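Local coordinates for protein carboxylesterase (Est-2) (Archaeoglobus fulgidus, PDB 5FRD) that probably hydrolyses carboxylic esters as a thermophilic alpha/beta-hydrolase and carries a coenzyme A molecule bound in the vicinity of its active site, at residues K82-Q96 / E104-L118. Numbering follows the deposited sequence.
Sequences KAVVVGHSLGGAVAQ and EICLALVLVGTGARL. With COA (coenzyme A), chain C.
Thr114 holds OG1 trans to its own N (chi1 -170°), which carries the hydroxyl to Ser89 O, where it donates a hydrogen bond of 2.8 Å from OG1; the same carbonyl also accepts a bond from Ala93 N of the helix. Gln96, with CG trans to its carbonyl carbon (chi1 -70°) and the chain extended beyond, crosses Leu111 at about a right angle, its CG on Leu111 CD2. Both N-H groups of NE2 are used in the amide plane: one runs almost straight to Gly115 O (3.1 Å from NE2), the other to Gly92 O, while OE1 is hydrogen-bonded to Tyr181 OH. With an alanine here, Gly115 O would probably lose this donor and Tyr181 OH this partner, weakening the link between helix and pocket loop. Strands 83-88 and 108-112 run parallel, 13° apart, held by a backbone ladder from Val85 N-Ala108 O to Val112 N-Gly87 O; they are neighbours in the central sheet of the alpha/beta-hydrolase fold, joined by helix 90-101 as a beta-alpha-beta crossover. Ser89, with a positive phi, sits in the Gly-X-Ser-X-Gly turn, consistent with a nucleophile elbow; a CB on Gly87 would clash with Gly91 O, and one on Gly92 with Thr114 OG1. On the sheet face away from this helix, Val86 CG2 lies alongside Val110 CB at 3.9 Å, and Val84 CG1 meets Val110 CG2 at 3.7 Å. On the helix side, Leu109 CD2 packs on Ala95 CB (4.2 Å). Leu118 CD1 rests against Ala93 CB at 4.0 Å. Beyond Gly115 the chain grips coenzyme A: Arg117 O accepts a hydrogen bond from the adenine amine N6A, and Arg117 NH1 reaches phosphate oxygen O1A (2.8 Å) edge-on, its NE salt-bridged to Asp176.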
loop_
_atom_site.group_PDB
_atom_site.type_symbol
_atom_site.label_atom_id
_atom_site.label_comp_id
_atom_site.label_asym_id
_atom_site.label_seq_id
_atom_site.Cartn_x
_atom_site.Cartn_y
_atom_site.Cartn_z
ATOM N N LYS A 82 15.257 0.274 -9.395
ATOM C CA LYS A 82 14.798 -0.974 -8.782
ATOM C C LYS A 82 14.588 -0.703 -7.302
ATOM O O LYS A 82 15.229 0.154 -6.726
ATOM C CB LYS A 82 15.808 -2.091 -8.954
ATOM C CG LYS A 82 16.157 -2.381 -10.395
ATOM C CD LYS A 82 17.034 -3.618 -10.474
ATOM C CE LYS A 82 17.510 -3.885 -11.898
ATOM N NZ LYS A 82 16.450 -4.478 -12.763
ATOM N N ALA A 83 13.651 -1.413 -6.677
ATOM C CA ALA A 83 13.374 -1.108 -5.266
ATOM C C ALA A 83 12.699 -2.252 -4.564
ATOM O O ALA A 83 12.106 -3.139 -5.194
ATOM C CB ALA A 83 12.464 0.111 -5.160
ATOM N N VAL A 84 12.774 -2.204 -3.227
ATOM C CA VAL A 84 11.843 -2.926 -2.388
ATOM C C VAL A 84 10.500 -2.199 -2.521
ATOM O O VAL A 84 10.438 -1.002 -2.232
ATOM C CB VAL A 84 12.351 -2.939 -0.957
ATOM C CG1 VAL A 84 11.333 -3.604 -0.030
ATOM C CG2 VAL A 84 13.701 -3.638 -0.872
ATOM N N VAL A 85 9.469 -2.905 -2.929
ATOM C CA VAL A 85 8.165 -2.304 -3.146
ATOM C C VAL A 85 7.268 -2.596 -1.964
ATOM O O VAL A 85 7.058 -3.779 -1.632
ATOM C CB VAL A 85 7.523 -2.818 -4.425
ATOM C CG1 VAL A 85 6.151 -2.203 -4.641
ATOM C CG2 VAL A 85 8.422 -2.532 -5.634
ATOM N N VAL A 86 6.784 -1.547 -1.323
ATOM C CA VAL A 86 5.976 -1.628 -0.080
ATOM C C VAL A 86 4.572 -1.158 -0.444
ATOM O O VAL A 86 4.391 -0.005 -0.823
ATOM C CB VAL A 86 6.565 -0.724 0.998
ATOM C CG1 VAL A 86 5.750 -0.832 2.288
ATOM C CG2 VAL A 86 8.026 -1.018 1.258
ATOM N N GLY A 87 3.582 -2.027 -0.346
ATOM C CA GLY A 87 2.204 -1.697 -0.685
ATOM C C GLY A 87 1.224 -1.959 0.419
ATOM O O GLY A 87 1.255 -3.046 0.989
ATOM N N HIS A 88 0.346 -1.008 0.670
ATOM C CA HIS A 88 -0.701 -1.107 1.674
ATOM C C HIS A 88 -2.055 -1.262 1.018
ATOM O O HIS A 88 -2.470 -0.400 0.252
ATOM C CB HIS A 88 -0.706 0.105 2.559
ATOM C CG HIS A 88 -1.758 0.067 3.610
ATOM N ND1 HIS A 88 -2.627 1.104 3.839
ATOM C CD2 HIS A 88 -2.076 -0.893 4.496
ATOM C CE1 HIS A 88 -3.445 0.778 4.829
ATOM N NE2 HIS A 88 -3.121 -0.421 5.260
ATOM N N SER A 89 -2.768 -2.346 1.341
ATOM C CA SER A 89 -4.164 -2.576 0.926
ATOM C C SER A 89 -4.342 -2.514 -0.604
ATOM O O SER A 89 -3.726 -3.348 -1.262
ATOM C CB SER A 89 -5.100 -1.674 1.729
ATOM O OG SER A 89 -6.413 -2.262 1.799
ATOM N N LEU A 90 -5.112 -1.587 -1.183
ATOM C CA LEU A 90 -5.063 -1.366 -2.636
ATOM C C LEU A 90 -3.619 -1.316 -3.139
ATOM O O LEU A 90 -3.294 -1.883 -4.200
ATOM C CB LEU A 90 -5.743 -0.051 -3.017
ATOM C CG LEU A 90 -5.519 0.501 -4.437
ATOM C CD1 LEU A 90 -6.164 -0.412 -5.448
ATOM C CD2 LEU A 90 -6.042 1.927 -4.564
ATOM N N GLY A 91 -2.749 -0.594 -2.435
ATOM C CA GLY A 91 -1.353 -0.474 -2.866
ATOM C C GLY A 91 -0.617 -1.800 -2.876
ATOM O O GLY A 91 0.357 -1.985 -3.613
ATOM N N GLY A 92 -1.033 -2.733 -2.002
ATOM C CA GLY A 92 -0.497 -4.087 -2.017
ATOM C C GLY A 92 -0.974 -4.885 -3.216
ATOM O O GLY A 92 -0.239 -5.737 -3.714
ATOM N N ALA A 93 -2.183 -4.625 -3.673
ATOM C CA ALA A 93 -2.693 -5.220 -4.936
ATOM C C ALA A 93 -1.888 -4.670 -6.104
ATOM O O ALA A 93 -1.455 -5.410 -7.006
ATOM C CB ALA A 93 -4.170 -4.970 -5.110
ATOM N N VAL A 94 -1.675 -3.365 -6.110
ATOM C CA VAL A 94 -0.843 -2.703 -7.122
ATOM C C VAL A 94 0.559 -3.290 -7.087
ATOM O O VAL A 94 1.110 -3.616 -8.146
ATOM C CB VAL A 94 -0.833 -1.174 -6.927
ATOM C CG1 VAL A 94 0.174 -0.515 -7.863
ATOM C CG2 VAL A 94 -2.221 -0.605 -7.141
ATOM N N ALA A 95 1.142 -3.487 -5.901
ATOM C CA ALA A 95 2.455 -4.096 -5.788
ATOM C C ALA A 95 2.519 -5.498 -6.386
ATOM O O ALA A 95 3.511 -5.831 -7.039
ATOM C CB ALA A 95 2.902 -4.128 -4.327
ATOM N N GLN A 96 1.505 -6.319 -6.136
ATOM C CA GLN A 96 1.486 -7.664 -6.679
ATOM C C GLN A 96 1.431 -7.610 -8.209
ATOM O O GLN A 96 2.212 -8.332 -8.860
ATOM C CB GLN A 96 0.293 -8.441 -6.141
ATOM C CG GLN A 96 0.411 -8.779 -4.671
ATOM C CD GLN A 96 -0.880 -9.308 -4.123
ATOM O OE1 GLN A 96 -1.228 -10.462 -4.356
ATOM N NE2 GLN A 96 -1.635 -8.467 -3.430
ATOM N N GLU A 104 11.668 -7.622 -12.714
ATOM C CA GLU A 104 13.031 -7.161 -12.743
ATOM C C GLU A 104 13.294 -5.916 -11.889
ATOM O O GLU A 104 14.402 -5.677 -11.442
ATOM C CB GLU A 104 13.439 -6.915 -14.219
ATOM C CG GLU A 104 12.736 -5.756 -14.952
ATOM C CD GLU A 104 11.336 -6.069 -15.493
ATOM O OE1 GLU A 104 10.902 -7.258 -15.497
ATOM O OE2 GLU A 104 10.669 -5.097 -15.933
ATOM N N ILE A 105 12.242 -5.111 -11.689
ATOM C CA ILE A 105 12.406 -3.864 -10.929
ATOM C C ILE A 105 12.142 -4.031 -9.426
ATOM O O ILE A 105 12.337 -3.080 -8.704
ATOM C CB ILE A 105 11.593 -2.665 -11.496
ATOM C CG1 ILE A 105 10.105 -2.808 -11.264
ATOM C CG2 ILE A 105 11.918 -2.444 -12.992
ATOM C CD1 ILE A 105 9.241 -1.694 -11.821
ATOM N N CYS A 106 11.735 -5.236 -9.016
ATOM C CA CYS A 106 11.429 -5.545 -7.618
ATOM C C CYS A 106 12.561 -6.290 -6.967
ATOM O O CYS A 106 12.870 -7.444 -7.347
ATOM C CB CYS A 106 10.219 -6.412 -7.537
ATOM S SG CYS A 106 8.773 -5.619 -8.182
ATOM N N LEU A 107 13.203 -5.662 -6.008
ATOM C CA LEU A 107 14.226 -6.308 -5.229
ATOM C C LEU A 107 13.601 -7.200 -4.157
ATOM O O LEU A 107 14.174 -8.225 -3.748
ATOM C CB LEU A 107 15.113 -5.301 -4.533
ATOM C CG LEU A 107 15.774 -4.239 -5.424
ATOM C CD1 LEU A 107 16.522 -3.261 -4.555
ATOM C CD2 LEU A 107 16.694 -4.923 -6.439
ATOM N N ALA A 108 12.413 -6.806 -3.705
ATOM C CA ALA A 108 11.692 -7.521 -2.641
ATOM C C ALA A 108 10.314 -6.883 -2.551
ATOM O O ALA A 108 10.082 -5.821 -3.113
ATOM C CB ALA A 108 12.399 -7.384 -1.307
ATOM N N LEU A 109 9.379 -7.552 -1.877
ATOM C CA LEU A 109 8.006 -7.092 -1.711
ATOM C C LEU A 109 7.694 -6.977 -0.235
ATOM O O LEU A 109 8.085 -7.859 0.532
ATOM C CB LEU A 109 7.034 -8.061 -2.344
ATOM C CG LEU A 109 6.873 -8.036 -3.851
ATOM C CD1 LEU A 109 5.943 -9.150 -4.303
ATOM C CD2 LEU A 109 6.253 -6.720 -4.302
ATOM N N VAL A 110 6.985 -5.934 0.162
ATOM C CA VAL A 110 6.492 -5.772 1.519
ATOM C C VAL A 110 5.004 -5.569 1.358
ATOM O O VAL A 110 4.551 -4.576 0.808
ATOM C CB VAL A 110 7.180 -4.660 2.261
ATOM C CG1 VAL A 110 6.593 -4.555 3.674
ATOM C CG2 VAL A 110 8.680 -4.841 2.286
ATOM N N LEU A 111 4.221 -6.549 1.790
ATOM C CA LEU A 111 2.785 -6.585 1.634
ATOM C C LEU A 111 2.190 -6.258 2.995
ATOM O O LEU A 111 2.342 -7.029 3.948
ATOM C CB LEU A 111 2.333 -7.958 1.163
ATOM C CG LEU A 111 2.915 -8.369 -0.186
ATOM C CD1 LEU A 111 2.519 -9.811 -0.468
ATOM C CD2 LEU A 111 2.454 -7.435 -1.309
ATOM N N VAL A 112 1.547 -5.114 3.093
ATOM C CA VAL A 112 1.061 -4.567 4.344
ATOM C C VAL A 112 -0.456 -4.451 4.281
ATOM O O VAL A 112 -0.997 -3.762 3.417
ATOM C CB VAL A 112 1.641 -3.157 4.610
ATOM C CG1 VAL A 112 1.236 -2.705 6.001
ATOM C CG2 VAL A 112 3.167 -3.124 4.448
ATOM N N GLY A 113 -1.174 -5.090 5.215
ATOM C CA GLY A 113 -2.616 -4.927 5.263
ATOM C C GLY A 113 -3.260 -5.096 3.887
ATOM O O GLY A 113 -3.957 -4.196 3.376
ATOM N N THR A 114 -3.016 -6.232 3.247
ATOM C CA THR A 114 -3.486 -6.457 1.906
ATOM C C THR A 114 -3.905 -7.898 1.728
ATOM O O THR A 114 -4.166 -8.583 2.709
ATOM C CB THR A 114 -2.414 -5.937 0.908
ATOM O OG1 THR A 114 -2.935 -5.939 -0.433
ATOM C CG2 THR A 114 -1.150 -6.732 0.953
ATOM N N GLY A 115 -4.074 -8.344 0.491
ATOM C CA GLY A 115 -4.602 -9.676 0.245
ATOM C C GLY A 115 -4.492 -10.034 -1.213
ATOM O O GLY A 115 -4.297 -9.173 -2.092
ATOM N N ALA A 116 -4.632 -11.319 -1.480
ATOM C CA ALA A 116 -4.706 -11.838 -2.853
ATOM C C ALA A 116 -6.055 -11.624 -3.517
ATOM O O ALA A 116 -6.187 -11.744 -4.724
ATOM C CB ALA A 116 -4.363 -13.318 -2.850
ATOM N N ARG A 117 -7.048 -11.252 -2.730
ATOM C CA ARG A 117 -8.390 -10.924 -3.160
ATOM C C ARG A 117 -8.912 -9.902 -2.154
ATOM O O ARG A 117 -8.711 -10.082 -0.927
ATOM C CB ARG A 117 -9.283 -12.166 -3.148
ATOM C CG ARG A 117 -10.680 -11.925 -3.705
ATOM C CD ARG A 117 -11.583 -13.130 -3.480
ATOM N NE ARG A 117 -11.250 -14.209 -4.410
ATOM C CZ ARG A 117 -11.863 -15.389 -4.441
ATOM N NH1 ARG A 117 -12.814 -15.689 -3.565
ATOM N NH2 ARG A 117 -11.474 -16.290 -5.342
ATOM N N LEU A 118 -9.548 -8.840 -2.658
ATOM C CA LEU A 118 -9.924 -7.705 -1.801
ATOM C C LEU A 118 -11.377 -7.306 -1.958
ATOM O O LEU A 118 -11.723 -6.124 -2.101
ATOM C CB LEU A 118 -8.969 -6.532 -2.058
ATOM C CG LEU A 118 -7.513 -6.745 -1.625
ATOM C CD1 LEU A 118 -6.664 -5.571 -2.091
ATOM C CD2 LEU A 118 -7.387 -6.905 -0.110
HETATM N N1A COA C . -6.853 -14.396 1.397
HETATM C C2A COA C . -7.217 -15.628 1.779
HETATM N N3A COA C . -8.480 -16.057 1.664
HETATM C C4A COA C . -9.435 -15.262 1.133
HETATM C C5A COA C . -9.123 -13.918 0.692
HETATM C C6A COA C . -7.735 -13.513 0.838
HETATM N N6A COA C . -7.364 -12.272 0.458
HETATM N N7A COA C . -10.241 -13.333 0.233
HETATM C C8A COA C . -11.202 -14.267 0.345
HETATM N N9A COA C . -10.711 -15.401 0.886
HETATM C C1B COA C . -11.505 -16.609 1.184
HETATM C C2B COA C . -12.398 -16.297 2.350
HETATM O O2B COA C . -11.692 -16.502 3.573
HETATM C C3B COA C . -13.570 -17.230 2.094
HETATM O O3B COA C . -13.245 -18.526 2.594
HETATM P P3B COA C . -14.301 -19.423 3.428
HETATM O O7A COA C . -15.383 -19.658 2.394
HETATM O O8A COA C . -14.685 -18.541 4.599
HETATM O O9A COA C . -13.494 -20.640 3.823
HETATM C C4B COA C . -13.669 -17.275 0.581
HETATM O O4B COA C . -12.360 -16.909 0.099
HETATM C C5B COA C . -14.716 -16.346 -0.011
HETATM O O5B COA C . -14.446 -15.000 0.411
HETATM P P1A COA C . -14.770 -13.746 -0.538
HETATM O O1A COA C . -14.313 -13.989 -1.917
HETATM O O2A COA C . -14.175 -12.543 0.195
HETATM O O3A COA C . -16.367 -13.595 -0.644
HETATM P P2A COA C . -17.479 -13.563 0.518
HETATM O O4A COA C . -18.722 -13.262 -0.273
HETATM O O5A COA C . -17.333 -14.760 1.407
HETATM O O6A COA C . -17.132 -12.320 1.494
HETATM C CBP COA C . -16.844 -10.087 2.225
HETATM C CCP COA C . -17.195 -10.974 1.039
HETATM C CDP COA C . -16.834 -8.637 1.747
HETATM C CEP COA C . -17.921 -10.278 3.311
HETATM C CAP COA C . -15.443 -10.488 2.755
HETATM O OAP COA C . -14.472 -10.455 1.678
HETATM C C9P COA C . -14.979 -9.602 3.890
HETATM O O9P COA C . -15.528 -9.652 4.970
HETATM N N8P COA C . -13.926 -8.801 3.642
HETATM C C7P COA C . -13.249 -8.005 4.669
HETATM C C6P COA C . -13.799 -6.591 4.825
HETATM C C5P COA C . -13.522 -5.593 3.718
HETATM O O5P COA C . -14.441 -4.915 3.241
HETATM N N4P COA C . -12.251 -5.439 3.339
HETATM C C3P COA C . -11.836 -4.441 2.380
HETATM C C2P COA C . -10.674 -4.967 1.571
HETATM S S1P COA C . -10.078 -3.648 0.491
#